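Local atomic coordinates of CrtC domain-containing protein (Fusarium vanettenii 77-13-4, PDB entry 7A0Q), a protein that is a kievitone hydratase, a lyase of the CrtC family with lipocalin-like domains that probably adds water to the phytoalexin kievitone. Residues L116-K126 and K135-D143. Numbering follows the deposited sequence.
Sequences LDVSVGNNGIK and KLRSYSNHD
Tyr139 lies flat across Gly124, whose N is 3.4 Å above the ring plane, over its centre, and whose CA makes a CH-pi contact at 4.1 Å from the centroid. With CG wedged between the backbone N and the carbonyl carbon (chi1 65°), the ring leans over the neighbouring strand 123-126, and Tyr139 OH reaches Ser119 CB at 3.7 Å. Beneath the ring, Gly124 and Tyr139 form an antiparallel hydrogen-bonded pair, as do Lys126 and Arg137. At the turn, Asn123 OD1 takes the N-H of Asn141 in its carbonyl plane (2.7 Å, 174°), while Asn123 ND2 donates to Val120 O; Asn141 ND2 reaches Asn122 O at 2.8 Å. The hydroxyl end of the ring is looser and wetter. At this edge, in the ring plane, one water joins Tyr139 OH to Asp117 OD1 and Val118 O and another joins it to Gly121 O; Lys126 CD only grazes Tyr139 CE1 at 4.2 Å. Ser119 belongs to a magnesium site with Thr86 and Ser109, its side chain about 6 Å from the ion. On the opposite sheet face, Ile125 packs on Trp59 and Phe88, and Ser138 OG bonds to Tyr151 and Ser61. The antiparallel order is 117-120, 123-127, 136-142, 145-152, within the N-terminal lipocalin domain.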
# COMPACT_ATOMS: atom_id res chain seq x y z
N LEU A 116 5.30 11.79 -14.24
CA LEU A 116 4.43 11.48 -13.12
C LEU A 116 4.21 12.76 -12.32
O LEU A 116 5.14 13.27 -11.68
CB LEU A 116 5.03 10.37 -12.24
CG LEU A 116 4.29 10.11 -10.93
CD1 LEU A 116 2.79 9.92 -11.17
CD2 LEU A 116 4.89 8.89 -10.24
N ASP A 117 2.97 13.26 -12.36
CA ASP A 117 2.59 14.45 -11.59
C ASP A 117 1.06 14.41 -11.50
O ASP A 117 0.36 14.95 -12.37
CB ASP A 117 3.10 15.74 -12.24
CG ASP A 117 2.90 16.97 -11.36
OD1 ASP A 117 2.12 16.93 -10.40
OD2 ASP A 117 3.51 18.02 -11.67
N VAL A 118 0.55 13.74 -10.47
CA VAL A 118 -0.89 13.58 -10.28
C VAL A 118 -1.29 14.35 -9.03
O VAL A 118 -0.58 14.33 -8.01
CB VAL A 118 -1.31 12.10 -10.18
CG1 VAL A 118 -1.11 11.37 -11.54
CG2 VAL A 118 -0.58 11.39 -9.05
N SER A 119 -2.42 15.04 -9.11
CA SER A 119 -2.82 15.87 -7.98
C SER A 119 -4.31 16.16 -8.02
O SER A 119 -4.95 16.13 -9.07
CB SER A 119 -2.04 17.19 -7.99
OG SER A 119 -2.33 17.92 -9.18
N VAL A 120 -4.85 16.45 -6.84
CA VAL A 120 -6.14 17.11 -6.68
C VAL A 120 -5.86 18.29 -5.76
O VAL A 120 -5.52 18.10 -4.59
CB VAL A 120 -7.23 16.20 -6.11
CG1 VAL A 120 -8.54 16.98 -5.95
CG2 VAL A 120 -7.45 14.97 -7.00
N GLY A 121 -5.98 19.51 -6.29
CA GLY A 121 -5.58 20.64 -5.48
C GLY A 121 -4.09 20.61 -5.22
O GLY A 121 -3.29 20.16 -6.05
N ASN A 122 -3.70 21.09 -4.04
CA ASN A 122 -2.29 21.12 -3.64
C ASN A 122 -1.88 19.85 -2.91
O ASN A 122 -1.17 19.90 -1.90
CB ASN A 122 -2.02 22.35 -2.77
CG ASN A 122 -0.57 22.79 -2.81
OD1 ASN A 122 0.23 22.29 -3.61
ND2 ASN A 122 -0.21 23.73 -1.94
N ASN A 123 -2.35 18.70 -3.39
CA ASN A 123 -2.09 17.40 -2.81
C ASN A 123 -1.84 16.44 -3.95
O ASN A 123 -2.53 16.51 -4.97
CB ASN A 123 -3.29 16.89 -1.99
CG ASN A 123 -3.98 17.99 -1.20
OD1 ASN A 123 -3.50 18.40 -0.16
ND2 ASN A 123 -5.14 18.44 -1.69
N GLY A 124 -0.87 15.54 -3.81
CA GLY A 124 -0.67 14.57 -4.87
C GLY A 124 0.59 13.74 -4.71
O GLY A 124 1.17 13.65 -3.62
N ILE A 125 0.98 13.11 -5.82
CA ILE A 125 2.18 12.29 -5.91
C ILE A 125 2.90 12.69 -7.19
O ILE A 125 2.27 12.84 -8.24
CB ILE A 125 1.85 10.78 -5.90
CG1 ILE A 125 1.24 10.38 -4.54
CG2 ILE A 125 3.10 9.95 -6.21
CD1 ILE A 125 0.67 8.97 -4.51
N LYS A 126 4.21 12.93 -7.10
CA LYS A 126 4.92 13.32 -8.30
C LYS A 126 6.33 12.76 -8.28
O LYS A 126 6.91 12.53 -7.21
CB LYS A 126 4.96 14.84 -8.46
CG LYS A 126 5.72 15.56 -7.36
CD LYS A 126 5.66 17.10 -7.53
CE LYS A 126 6.32 17.55 -8.83
NZ LYS A 126 6.51 19.04 -8.88
N LYS A 135 13.78 9.60 -6.93
CA LYS A 135 13.12 10.56 -6.05
C LYS A 135 11.66 10.68 -6.47
O LYS A 135 11.37 11.11 -7.58
CB LYS A 135 13.80 11.93 -6.08
CG LYS A 135 13.36 12.82 -4.92
CD LYS A 135 14.17 14.11 -4.87
CE LYS A 135 13.72 14.99 -3.71
NZ LYS A 135 14.41 16.32 -3.75
N LEU A 136 10.78 10.30 -5.56
CA LEU A 136 9.34 10.43 -5.68
C LEU A 136 8.85 11.23 -4.48
O LEU A 136 9.51 11.26 -3.44
CB LEU A 136 8.65 9.05 -5.71
CG LEU A 136 9.02 8.17 -6.90
CD1 LEU A 136 8.60 6.72 -6.62
CD2 LEU A 136 8.35 8.69 -8.16
N ARG A 137 7.69 11.87 -4.62
CA ARG A 137 7.17 12.74 -3.57
C ARG A 137 5.68 12.50 -3.38
O ARG A 137 4.92 12.55 -4.35
CB ARG A 137 7.42 14.22 -3.91
CG ARG A 137 6.96 15.19 -2.81
CD ARG A 137 7.07 16.67 -3.25
NE ARG A 137 8.41 17.01 -3.71
CZ ARG A 137 9.40 17.39 -2.90
NH1 ARG A 137 9.20 17.49 -1.59
NH2 ARG A 137 10.60 17.66 -3.40
N SER A 138 5.28 12.23 -2.13
CA SER A 138 3.88 12.21 -1.71
C SER A 138 3.64 13.41 -0.81
O SER A 138 4.32 13.56 0.21
CB SER A 138 3.52 10.92 -0.97
OG SER A 138 3.60 9.80 -1.83
N TYR A 139 2.68 14.27 -1.16
CA TYR A 139 2.50 15.50 -0.40
C TYR A 139 1.02 15.82 -0.23
O TYR A 139 0.18 15.46 -1.05
CB TYR A 139 3.23 16.67 -1.07
CG TYR A 139 2.67 17.04 -2.42
CD1 TYR A 139 3.04 16.33 -3.56
CD2 TYR A 139 1.76 18.08 -2.56
CE1 TYR A 139 2.53 16.64 -4.80
CE2 TYR A 139 1.24 18.41 -3.81
CZ TYR A 139 1.63 17.69 -4.92
OH TYR A 139 1.12 17.99 -6.17
N SER A 140 0.73 16.51 0.87
CA SER A 140 -0.63 16.84 1.25
C SER A 140 -0.61 18.18 1.98
O SER A 140 0.30 18.44 2.78
CB SER A 140 -1.24 15.75 2.15
OG SER A 140 -2.56 16.09 2.55
N ASN A 141 -1.60 19.03 1.67
CA ASN A 141 -1.74 20.36 2.27
C ASN A 141 -3.22 20.55 2.58
O ASN A 141 -3.92 21.37 1.97
CB ASN A 141 -1.21 21.45 1.35
CG ASN A 141 0.28 21.34 1.15
OD1 ASN A 141 1.06 21.69 2.04
ND2 ASN A 141 0.69 20.85 -0.01
N HIS A 142 -3.69 19.74 3.52
CA HIS A 142 -5.07 19.70 3.96
C HIS A 142 -5.06 19.90 5.46
O HIS A 142 -4.12 19.48 6.15
CB HIS A 142 -5.69 18.35 3.59
CG HIS A 142 -7.18 18.30 3.71
ND1 HIS A 142 -8.02 18.55 2.64
CD2 HIS A 142 -7.98 17.97 4.75
CE1 HIS A 142 -9.27 18.41 3.03
NE2 HIS A 142 -9.28 18.05 4.31
N ASP A 143 -6.08 20.57 5.97
CA ASP A 143 -6.15 20.77 7.41
C ASP A 143 -6.15 19.42 8.11
O ASP A 143 -6.89 18.51 7.74
CB ASP A 143 -7.39 21.58 7.78
CG ASP A 143 -7.21 23.07 7.53
OD1 ASP A 143 -6.06 23.55 7.60
OD2 ASP A 143 -8.22 23.75 7.25
O HOH W 1 1.60 16.06 -7.97
O HOH W 2 -0.58 20.15 -6.54
O HOH W 3 -5.79 21.06 0.18
O HOH W 4 -7.42 19.55 0.38